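Local coordinates for protein TssK (Serratia sp. FS14, PDB 5Y0E) that forms a trimeric structural component of the bacterial type VI secretion baseplate, probably linking that baseplate to the membrane-embedded complex of the secretion apparatus, at residues A[201-206]-A[246-251]; A[287-290]-A[296-299]; A[316-321]-A[337-342]; A[349-352]-A[357-360]. One frame throughout, in Å; residues are numbered along the deposited sequence.

In the fold
From the N terminus, the four contacts follow one another in series, none nesting within or crossing another. Contact 1 comes first and closes the hairpin of helices 197-222 and 229-253. Contact 2 folds the loop that leaves helix 259-273 back on the start of helix 294-309; the two sites touch through Phe202 and Phe298, with centres about 17 Å apart, within one helical region. Strand 317-324 then opens the C-terminal sheet, where contact 3 lays the short helix 339-342 over it. Strand 343-350 follows at once, and contact 4 packs helix 355-365 against its end. Contacts 3 and 4 reach the same eight-stranded antiparallel sheet, centres about 25 Å apart.

Contact 1: residues A[201-206]-A[246-251]; sequences TFINDL and GQVSHA
With chi1 of Ile203 at -63°, CG2 stands anti to the backbone N and projects from helix 201-206 toward Val248, while in Val248 a chi1 of 81° places CG1 between N and the carbonyl carbon and leaves CG2 anti to N, facing the other helix. The two methyls meet at 4.1 Å (Ile203 CG2 to Val248 CG2), the side chains sliding past each other in opposite directions. The same Val248 CG2 lies 4.0 Å from Ile203 O, so one valine branch is laid against both the backbone and the side chain of that isoleucine. One helical turn further on, Leu206 adds its CD2 at 4.2 Å from Val248 CG2, approaching at a slant. Val248 therefore projects between Ile203 and Leu206, two residues three positions apart on the same helix face. At the other end, the small side chain of Ala251 lets Ile203 settle against it: Ile203 CG2 is 4.4 Å from Ala251 CB, and Ile203 CD1 is 4.3 Å from Ala251 O. The contact is wholly apolar between side chains, and all four residues are buried. The segment axes come within 9.7 Å and run largely antiparallel, with a signed crossing angle of -144°. Trp266 of helix 259-273 packs on Leu206, and Tyr252, the residue after Ala251, packs on Ile203. On the same segment His250 turns to a second subunit, where its NE2 is hydrogen-bonded to Glu260 OE2. The arrangement is that of an antiparallel helical hairpin in a helical bundle, consistent with the trimeric helical neck of TssK proteins.

Contact 2: residues A[287-290]-A[296-299]; sequences PVYD and LCFG
Cys297 lies against the ring of Tyr289, its SG 5.2 Å from the ring centroid and 43° off the ring normal, an oblique sulfur-aromatic contact. The nearest ring atom is Tyr289 CD1, 4.4 Å from Cys297 SG. A chi1 of 65° sets the sulfur between the backbone N and the carbonyl carbon of its own residue, where it also accepts a hydrogen bond: Asp290 N donates to Cys297 SG at 3.5 Å, with an N-H...S angle of 158°. On the same cysteine, CB packs 3.4 Å from Val288 O, so the loop backbone closes on this side chain from two successive peptide groups. The segment thus forms a loop doubling back on the first turns of the helix it leads into, helix 294-309. Pro287 extends the packing along that helix, with CB 4.3 Å from Cys297 O and its ring resting on Leu301 and Leu304. Phe263 of helix 259-273 meets both Tyr289 and Phe298 edge-to-face. The polar ends are held within the loop: Tyr289 OH is hydrogen-bonded to His291 ND1, and Asp290 OD1 to Asp292 N, an Asx turn. At the subunit interface Val288 packs on His253 and Tyr289 on His250, both of a third subunit.

Contact 3: residues A[316-321]-A[337-342]; sequences NAIQLT and TKMMRD
Met339 reaches Ile318 and Leu320 with its terminal methyl, the one atom of helix 339-342 that carries the contact. Met339 CE lies 4.1 Å from Ile318 CD1 and 4.2 Å from Ile318 CB, the two side chains meeting at a slant. The second strand residue adds a looser touch, Leu320 CD1 being 4.4 Å from Met339 CE. Ile318 and Leu320 stand two positions apart on strand 317-320, so both present their branches to the same side. The length of the methionine chain, bent at chi2 (-127°), spans the separation of the backbones, whose nearest CA atoms, those of Ile318 and Met339, are 10.0 Å apart. Around this first shell, Ala441 of strand 436-443 and Val334 also pack on Met339. The strand is held in place by backbone hydrogen bonds of Ile318 with Ala441 and of Leu320 with Phe439. On the other side, Lys338 O accepts from both Arg341 N, at 2.8 Å, and Asp342 N, so this one carbonyl is shared by two backbone N-H groups, while Lys338 N is bonded to Asp336 OD1. The whole is a helical connection between strands 329-333 and 343-350, laid over the antiparallel sheet of the C-terminal domain.

Contact 4: residues A[349-352]-A[357-360]; sequences VRAD and VLLT
Residues 349-351 are extended across the end of strand 343-350, and helix 357-360 runs back beside them, with the nearest CA atoms, those of Ala351 and Leu358, 7.7 Å apart. From the helix a single side chain does the touching. Leu358 CD1 lies 4.3 Å from Val349 CG1 and also 4.3 Å from Ala351 CB, so one methyl is shared between two residues that project to the same side of the extended chain. Leu358 sets its CG anti to the backbone N (chi1 -173°), which extends the branch from the helix toward the strand. All three residues are buried, and the contact is purely apolar. Arg350, the residue between them, has its CB on the opposite side. There its guanidinium runs forward along its own segment to Asp352: Arg350 NH1 is 2.9 Å from Asp352 OD2, a salt bridge whose hydrogen bond is weak, with an N-H...O angle of 147°. The carboxylate carbon of Asp352 lies in the guanidinium plane, at its edge. Arg350 NH2 has a weak bond to Gly434 O and comes close to Arg395 of a second subunit, a like charge that the carboxylate of Asp352 may help to offset. In the sheet, strand 343-350 runs between strands 404-408 and 436-443, with Val349 backbone-bonded to Thr404 and Arg350 to Asp436. Phe406 and Leu435 pack on Val349, and Thr404 also meets Leu358, so helix 355-365 rests on two adjacent strands before the chain passes into the edge strand 366-370.

Contact 1: residues A[201-206]-A[246-251]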
loop_
_atom_site.group_PDB
_atom_site.type_symbol
_atom_site.label_atom_id
_atom_site.label_comp_id
_atom_site.label_asym_id
_atom_site.label_seq_id
_atom_site.Cartn_x
_atom_site.Cartn_y
_atom_site.Cartn_z
ATOM N N THR A 201 -17.210 -3.224 0.101
ATOM C CA THR A 201 -17.475 -4.181 1.157
ATOM C C THR A 201 -16.332 -5.182 1.328
ATOM O O THR A 201 -16.115 -5.659 2.429
ATOM C CB THR A 201 -18.812 -4.882 0.905
ATOM O OG1 THR A 201 -18.854 -5.345 -0.430
ATOM C CG2 THR A 201 -19.957 -3.909 1.085
ATOM N N PHE A 202 -15.588 -5.498 0.277
ATOM C CA PHE A 202 -14.333 -6.214 0.466
ATOM C C PHE A 202 -13.475 -5.523 1.511
ATOM O O PHE A 202 -12.979 -6.154 2.448
ATOM C CB PHE A 202 -13.550 -6.301 -0.840
ATOM C CG PHE A 202 -14.105 -7.259 -1.826
ATOM C CD1 PHE A 202 -14.747 -8.410 -1.420
ATOM C CD2 PHE A 202 -13.967 -7.031 -3.172
ATOM C CE1 PHE A 202 -15.239 -9.297 -2.339
ATOM C CE2 PHE A 202 -14.478 -7.922 -4.092
ATOM C CZ PHE A 202 -15.107 -9.044 -3.672
ATOM N N ILE A 203 -13.293 -4.212 1.362
ATOM C CA ILE A 203 -12.486 -3.478 2.320
ATOM C C ILE A 203 -13.124 -3.534 3.693
ATOM O O ILE A 203 -12.472 -3.829 4.695
ATOM C CB ILE A 203 -12.293 -2.028 1.858
ATOM C CG1 ILE A 203 -11.531 -1.983 0.546
ATOM C CG2 ILE A 203 -11.584 -1.221 2.910
ATOM C CD1 ILE A 203 -11.452 -0.565 -0.008
ATOM N N ASN A 204 -14.414 -3.263 3.756
ATOM C CA ASN A 204 -15.056 -3.179 5.048
ATOM C C ASN A 204 -15.085 -4.535 5.733
ATOM O O ASN A 204 -14.869 -4.630 6.943
ATOM C CB ASN A 204 -16.445 -2.583 4.874
ATOM C CG ASN A 204 -17.159 -2.409 6.164
ATOM O OD1 ASN A 204 -16.710 -1.716 7.071
ATOM N ND2 ASN A 204 -18.287 -3.048 6.263
ATOM N N ASP A 205 -15.299 -5.598 4.972
ATOM C CA ASP A 205 -15.249 -6.932 5.550
ATOM C C ASP A 205 -13.862 -7.272 6.064
ATOM O O ASP A 205 -13.710 -7.766 7.180
ATOM C CB ASP A 205 -15.690 -7.963 4.525
ATOM C CG ASP A 205 -17.161 -7.936 4.288
ATOM O OD1 ASP A 205 -17.901 -7.454 5.156
ATOM O OD2 ASP A 205 -17.576 -8.394 3.226
ATOM N N LEU A 206 -12.837 -7.041 5.254
ATOM C CA LEU A 206 -11.500 -7.412 5.686
ATOM C C LEU A 206 -11.096 -6.655 6.946
ATOM O O LEU A 206 -10.431 -7.206 7.828
ATOM C CB LEU A 206 -10.509 -7.173 4.564
ATOM C CG LEU A 206 -9.081 -7.458 4.971
ATOM C CD1 LEU A 206 -8.959 -8.916 5.346
ATOM C CD2 LEU A 206 -8.128 -7.113 3.868
ATOM N N GLY A 246 -3.452 -1.289 9.857
ATOM C CA GLY A 246 -3.148 0.041 9.413
ATOM C C GLY A 246 -3.342 0.176 7.935
ATOM O O GLY A 246 -3.879 1.167 7.465
ATOM N N GLN A 247 -2.912 -0.839 7.202
ATOM C CA GLN A 247 -3.030 -0.827 5.755
ATOM C C GLN A 247 -4.475 -0.706 5.324
ATOM O O GLN A 247 -4.791 0.075 4.426
ATOM C CB GLN A 247 -2.412 -2.089 5.167
ATOM C CG GLN A 247 -2.018 -1.976 3.736
ATOM C CD GLN A 247 -1.682 -3.306 3.102
ATOM O OE1 GLN A 247 -2.571 -4.029 2.713
ATOM N NE2 GLN A 247 -0.408 -3.625 2.979
ATOM N N VAL A 248 -5.365 -1.463 5.958
ATOM C CA VAL A 248 -6.742 -1.494 5.505
ATOM C C VAL A 248 -7.477 -0.273 6.013
ATOM O O VAL A 248 -8.337 0.268 5.318
ATOM C CB VAL A 248 -7.436 -2.814 5.915
ATOM C CG1 VAL A 248 -7.913 -2.802 7.332
ATOM C CG2 VAL A 248 -8.599 -3.111 5.020
ATOM N N SER A 249 -7.117 0.210 7.199
ATOM C CA SER A 249 -7.652 1.477 7.680
ATOM C C SER A 249 -7.390 2.599 6.690
ATOM O O SER A 249 -8.277 3.388 6.376
ATOM C CB SER A 249 -7.026 1.828 9.016
ATOM O OG SER A 249 -7.744 2.869 9.598
ATOM N N HIS A 250 -6.167 2.695 6.206
ATOM C CA HIS A 250 -5.875 3.695 5.203
ATOM C C HIS A 250 -6.751 3.499 3.976
ATOM O O HIS A 250 -7.338 4.450 3.460
ATOM C CB HIS A 250 -4.399 3.635 4.832
ATOM C CG HIS A 250 -3.940 4.798 4.022
ATOM N ND1 HIS A 250 -3.773 6.055 4.559
ATOM C CD2 HIS A 250 -3.637 4.903 2.713
ATOM C CE1 HIS A 250 -3.366 6.877 3.615
ATOM N NE2 HIS A 250 -3.284 6.205 2.482
ATOM N N ALA A 251 -6.851 2.260 3.497
ATOM C CA ALA A 251 -7.703 1.975 2.352
ATOM C C ALA A 251 -9.139 2.370 2.628
ATOM O O ALA A 251 -9.799 2.987 1.793
ATOM C CB ALA A 251 -7.616 0.493 2.006
#

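Contact 2: residues A[287-290]-A[296-299]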
loop_
_atom_site.group_PDB
_atom_site.type_symbol
_atom_site.label_atom_id
_atom_site.label_comp_id
_atom_site.label_asym_id
_atom_site.label_seq_id
_atom_site.Cartn_x
_atom_site.Cartn_y
_atom_site.Cartn_z
ATOM N N PRO A 287 -3.159 -15.847 -7.704
ATOM C CA PRO A 287 -4.130 -14.957 -8.335
ATOM C C PRO A 287 -3.432 -13.783 -9.017
ATOM O O PRO A 287 -2.509 -13.199 -8.470
ATOM C CB PRO A 287 -4.994 -14.501 -7.156
ATOM C CG PRO A 287 -4.755 -15.482 -6.124
ATOM C CD PRO A 287 -3.369 -15.945 -6.264
ATOM N N VAL A 288 -3.871 -13.451 -10.223
ATOM C CA VAL A 288 -3.232 -12.432 -11.043
ATOM C C VAL A 288 -4.197 -11.273 -11.239
ATOM O O VAL A 288 -5.335 -11.476 -11.666
ATOM C CB VAL A 288 -2.775 -12.988 -12.400
ATOM C CG1 VAL A 288 -2.263 -11.848 -13.256
ATOM C CG2 VAL A 288 -1.683 -14.043 -12.219
ATOM N N TYR A 289 -3.745 -10.061 -10.929
ATOM C CA TYR A 289 -4.586 -8.887 -11.134
ATOM C C TYR A 289 -5.090 -8.829 -12.564
ATOM O O TYR A 289 -4.321 -8.949 -13.514
ATOM C CB TYR A 289 -3.821 -7.607 -10.819
ATOM C CG TYR A 289 -4.686 -6.399 -10.960
ATOM C CD1 TYR A 289 -5.641 -6.105 -10.002
ATOM C CD2 TYR A 289 -4.571 -5.558 -12.053
ATOM C CE1 TYR A 289 -6.443 -5.022 -10.126
ATOM C CE2 TYR A 289 -5.375 -4.482 -12.177
ATOM C CZ TYR A 289 -6.303 -4.210 -11.208
ATOM O OH TYR A 289 -7.117 -3.134 -11.324
ATOM N N ASP A 290 -6.386 -8.642 -12.709
ATOM C CA ASP A 290 -7.013 -8.493 -14.013
ATOM C C ASP A 290 -7.941 -7.302 -13.893
ATOM O O ASP A 290 -8.983 -7.384 -13.234
ATOM C CB ASP A 290 -7.769 -9.757 -14.432
ATOM C CG ASP A 290 -8.292 -9.695 -15.852
ATOM O OD1 ASP A 290 -8.433 -8.613 -16.415
ATOM O OD2 ASP A 290 -8.596 -10.745 -16.420
ATOM N N LEU A 296 -13.430 -11.875 -10.283
ATOM C CA LEU A 296 -12.681 -13.118 -10.301
ATOM C C LEU A 296 -11.423 -13.023 -9.457
ATOM O O LEU A 296 -11.238 -13.801 -8.517
ATOM C CB LEU A 296 -12.319 -13.494 -11.727
ATOM C CG LEU A 296 -11.471 -14.755 -11.738
ATOM C CD1 LEU A 296 -12.333 -15.958 -11.457
ATOM C CD2 LEU A 296 -10.730 -14.917 -13.033
ATOM N N CYS A 297 -10.537 -12.078 -9.785
ATOM C CA CYS A 297 -9.225 -12.058 -9.154
ATOM C C CYS A 297 -9.317 -11.620 -7.703
ATOM O O CYS A 297 -8.633 -12.179 -6.851
ATOM C CB CYS A 297 -8.237 -11.184 -9.942
ATOM S SG CYS A 297 -8.519 -9.412 -10.072
ATOM N N PHE A 298 -10.179 -10.662 -7.386
ATOM C CA PHE A 298 -10.383 -10.368 -5.976
ATOM C C PHE A 298 -11.079 -11.517 -5.275
ATOM O O PHE A 298 -10.820 -11.781 -4.095
ATOM C CB PHE A 298 -11.184 -9.081 -5.785
ATOM C CG PHE A 298 -10.332 -7.858 -5.671
ATOM C CD1 PHE A 298 -9.858 -7.442 -4.443
ATOM C CD2 PHE A 298 -9.990 -7.141 -6.793
ATOM C CE1 PHE A 298 -9.053 -6.332 -4.340
ATOM C CE2 PHE A 298 -9.193 -6.035 -6.703
ATOM C CZ PHE A 298 -8.717 -5.621 -5.479
ATOM N N GLY A 299 -11.963 -12.207 -5.984
ATOM C CA GLY A 299 -12.650 -13.325 -5.380
ATOM C C GLY A 299 -11.686 -14.368 -4.876
ATOM O O GLY A 299 -11.824 -14.860 -3.768
#

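Contact 3: residues A[316-321]-A[337-342]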
loop_
_atom_site.group_PDB
_atom_site.type_symbol
_atom_site.label_atom_id
_atom_site.label_comp_id
_atom_site.label_asym_id
_atom_site.label_seq_id
_atom_site.Cartn_x
_atom_site.Cartn_y
_atom_site.Cartn_z
ATOM N N ASN A 316 -20.514 -21.801 9.071
ATOM C CA ASN A 316 -21.482 -22.125 10.110
ATOM C C ASN A 316 -21.765 -20.956 11.031
ATOM O O ASN A 316 -22.764 -20.985 11.751
ATOM C CB ASN A 316 -20.994 -23.289 10.951
ATOM C CG ASN A 316 -20.958 -24.567 10.181
ATOM O OD1 ASN A 316 -21.322 -24.606 9.011
ATOM N ND2 ASN A 316 -20.498 -25.623 10.821
ATOM N N ALA A 317 -20.912 -19.935 11.030
ATOM C CA ALA A 317 -21.032 -18.833 11.963
ATOM C C ALA A 317 -20.271 -17.646 11.407
ATOM O O ALA A 317 -19.390 -17.802 10.566
ATOM C CB ALA A 317 -20.500 -19.217 13.343
ATOM N N ILE A 318 -20.635 -16.456 11.856
ATOM C CA ILE A 318 -20.040 -15.224 11.402
ATOM C C ILE A 318 -20.014 -14.250 12.534
ATOM O O ILE A 318 -20.999 -14.049 13.160
ATOM C CB ILE A 318 -20.867 -14.633 10.263
ATOM C CG1 ILE A 318 -20.560 -15.347 8.976
ATOM C CG2 ILE A 318 -20.532 -13.192 10.038
ATOM C CD1 ILE A 318 -21.616 -15.164 7.935
ATOM N N GLN A 319 -18.883 -13.633 12.799
ATOM C CA GLN A 319 -18.798 -12.707 13.896
ATOM C C GLN A 319 -19.246 -11.334 13.481
ATOM O O GLN A 319 -18.992 -10.915 12.398
ATOM C CB GLN A 319 -17.380 -12.660 14.416
ATOM C CG GLN A 319 -17.183 -11.816 15.637
ATOM C CD GLN A 319 -15.842 -12.024 16.251
ATOM O OE1 GLN A 319 -15.046 -12.763 15.749
ATOM N NE2 GLN A 319 -15.591 -11.366 17.337
ATOM N N LEU A 320 -19.919 -10.625 14.355
ATOM C CA LEU A 320 -20.359 -9.312 14.011
ATOM C C LEU A 320 -19.578 -8.333 14.826
ATOM O O LEU A 320 -19.425 -8.508 15.992
ATOM C CB LEU A 320 -21.825 -9.166 14.330
ATOM C CG LEU A 320 -22.833 -9.435 13.233
ATOM C CD1 LEU A 320 -22.581 -10.738 12.525
ATOM C CD2 LEU A 320 -24.211 -9.451 13.841
ATOM N N THR A 321 -19.091 -7.285 14.205
ATOM C CA THR A 321 -18.321 -6.298 14.906
ATOM C C THR A 321 -19.181 -5.337 15.682
ATOM O O THR A 321 -20.073 -4.737 15.147
ATOM C CB THR A 321 -17.506 -5.470 13.926
ATOM O OG1 THR A 321 -16.996 -6.317 12.904
ATOM C CG2 THR A 321 -16.371 -4.808 14.622
ATOM N N THR A 337 -30.290 -9.206 4.856
ATOM C CA THR A 337 -31.636 -9.144 5.368
ATOM C C THR A 337 -32.105 -10.565 5.677
ATOM O O THR A 337 -33.068 -10.762 6.404
ATOM C CB THR A 337 -32.593 -8.511 4.371
ATOM O OG1 THR A 337 -32.476 -9.171 3.106
ATOM C CG2 THR A 337 -32.256 -7.054 4.201
ATOM N N LYS A 338 -31.426 -11.557 5.113
ATOM C CA LYS A 338 -31.761 -12.936 5.349
ATOM C C LYS A 338 -31.168 -13.340 6.671
ATOM O O LYS A 338 -31.753 -14.109 7.420
ATOM C CB LYS A 338 -31.171 -13.821 4.253
ATOM C CG LYS A 338 -31.784 -13.603 2.883
ATOM C CD LYS A 338 -31.140 -14.491 1.834
ATOM C CE LYS A 338 -31.777 -14.283 0.467
ATOM N NZ LYS A 338 -31.144 -15.129 -0.579
ATOM N N MET A 339 -30.020 -12.769 6.967
ATOM C CA MET A 339 -29.304 -13.052 8.183
ATOM C C MET A 339 -30.152 -13.173 9.441
ATOM O O MET A 339 -29.900 -13.988 10.303
ATOM C CB MET A 339 -28.319 -11.932 8.406
ATOM C CG MET A 339 -26.885 -12.317 8.193
ATOM S SD MET A 339 -25.966 -11.852 9.648
ATOM C CE MET A 339 -24.716 -13.107 9.564
ATOM N N MET A 340 -31.162 -12.350 9.551
ATOM C CA MET A 340 -31.953 -12.346 10.756
ATOM C C MET A 340 -33.009 -13.419 10.853
ATOM O O MET A 340 -33.754 -13.460 11.809
ATOM C CB MET A 340 -32.577 -10.988 10.955
ATOM C CG MET A 340 -31.548 -9.892 11.018
ATOM S SD MET A 340 -31.360 -9.339 12.696
ATOM C CE MET A 340 -30.883 -7.655 12.466
ATOM N N ARG A 341 -33.065 -14.296 9.877
ATOM C CA ARG A 341 -34.029 -15.354 9.900
ATOM C C ARG A 341 -33.330 -16.695 9.785
ATOM O O ARG A 341 -33.906 -17.721 10.091
ATOM C CB ARG A 341 -35.048 -15.140 8.796
ATOM C CG ARG A 341 -36.158 -16.169 8.701
ATOM C CD ARG A 341 -37.152 -15.803 7.605
ATOM N NE ARG A 341 -36.547 -15.839 6.273
ATOM C CZ ARG A 341 -36.392 -16.936 5.534
ATOM N NH1 ARG A 341 -36.785 -18.120 5.985
ATOM N NH2 ARG A 341 -35.833 -16.841 4.335
ATOM N N ASP A 342 -32.074 -16.685 9.368
ATOM C CA ASP A 342 -31.302 -17.912 9.231
ATOM C C ASP A 342 -30.263 -18.133 10.321
ATOM O O ASP A 342 -29.674 -19.193 10.415
ATOM C CB ASP A 342 -30.567 -17.904 7.905
ATOM C CG ASP A 342 -31.491 -17.862 6.743
ATOM O OD1 ASP A 342 -32.676 -18.130 6.953
ATOM O OD2 ASP A 342 -31.047 -17.569 5.628
#

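Contact 4: residues A[349-352]-A[357-360]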
loop_
_atom_site.group_PDB
_atom_site.type_symbol
_atom_site.label_atom_id
_atom_site.label_comp_id
_atom_site.label_asym_id
_atom_site.label_seq_id
_atom_site.Cartn_x
_atom_site.Cartn_y
_atom_site.Cartn_z
ATOM N N VAL A 349 -19.592 -12.801 26.769
ATOM C CA VAL A 349 -19.325 -11.726 27.693
ATOM C C VAL A 349 -18.426 -12.091 28.855
ATOM O O VAL A 349 -18.496 -13.172 29.354
ATOM C CB VAL A 349 -20.683 -11.258 28.240
ATOM C CG1 VAL A 349 -20.583 -10.080 29.174
ATOM C CG2 VAL A 349 -21.620 -10.940 27.109
ATOM N N ARG A 350 -17.548 -11.184 29.247
ATOM C CA ARG A 350 -16.686 -11.344 30.403
ATOM C C ARG A 350 -16.524 -9.973 31.001
ATOM O O ARG A 350 -16.490 -9.010 30.293
ATOM C CB ARG A 350 -15.330 -11.926 30.048
ATOM C CG ARG A 350 -14.195 -10.953 30.243
ATOM C CD ARG A 350 -12.950 -11.593 30.789
ATOM N NE ARG A 350 -12.553 -11.032 32.067
ATOM C CZ ARG A 350 -12.549 -9.754 32.366
ATOM N NH1 ARG A 350 -12.179 -9.361 33.547
ATOM N NH2 ARG A 350 -12.921 -8.873 31.492
ATOM N N ALA A 351 -16.457 -9.880 32.309
ATOM C CA ALA A 351 -16.296 -8.604 32.960
ATOM C C ALA A 351 -15.689 -8.792 34.316
ATOM O O ALA A 351 -15.626 -9.878 34.808
ATOM C CB ALA A 351 -17.628 -7.911 33.093
ATOM N N ASP A 352 -15.255 -7.715 34.937
ATOM C CA ASP A 352 -14.661 -7.832 36.243
ATOM C C ASP A 352 -15.658 -7.642 37.353
ATOM O O ASP A 352 -15.472 -6.844 38.226
ATOM C CB ASP A 352 -13.509 -6.870 36.385
ATOM C CG ASP A 352 -12.220 -7.455 35.931
ATOM O OD1 ASP A 352 -11.844 -8.481 36.459
ATOM O OD2 ASP A 352 -11.564 -6.918 35.043
ATOM N N VAL A 357 -23.481 -11.517 39.892
ATOM C CA VAL A 357 -23.912 -10.215 39.473
ATOM C C VAL A 357 -24.045 -10.214 37.982
ATOM O O VAL A 357 -25.001 -9.729 37.446
ATOM C CB VAL A 357 -22.895 -9.152 39.870
ATOM C CG1 VAL A 357 -22.945 -7.984 38.910
ATOM C CG2 VAL A 357 -23.161 -8.694 41.283
ATOM N N LEU A 358 -23.083 -10.811 37.312
ATOM C CA LEU A 358 -23.099 -10.871 35.878
ATOM C C LEU A 358 -24.255 -11.669 35.359
ATOM O O LEU A 358 -24.824 -11.330 34.360
ATOM C CB LEU A 358 -21.817 -11.473 35.361
ATOM C CG LEU A 358 -21.709 -11.399 33.859
ATOM C CD1 LEU A 358 -21.335 -10.015 33.411
ATOM C CD2 LEU A 358 -20.713 -12.401 33.367
ATOM N N LEU A 359 -24.632 -12.733 36.036
ATOM C CA LEU A 359 -25.728 -13.520 35.552
ATOM C C LEU A 359 -27.062 -12.853 35.730
ATOM O O LEU A 359 -27.983 -13.125 34.994
ATOM C CB LEU A 359 -25.741 -14.875 36.212
ATOM C CG LEU A 359 -24.648 -15.778 35.703
ATOM C CD1 LEU A 359 -24.532 -16.953 36.624
ATOM C CD2 LEU A 359 -24.896 -16.253 34.299
ATOM N N THR A 360 -27.153 -11.949 36.676
ATOM C CA THR A 360 -28.413 -11.299 36.900
ATOM C C THR A 360 -28.480 -9.925 36.294
ATOM O O THR A 360 -29.346 -9.643 35.509
ATOM C CB THR A 360 -28.754 -11.248 38.389
ATOM O OG1 THR A 360 -27.653 -10.716 39.106
ATOM C CG2 THR A 360 -28.990 -12.617 38.896
#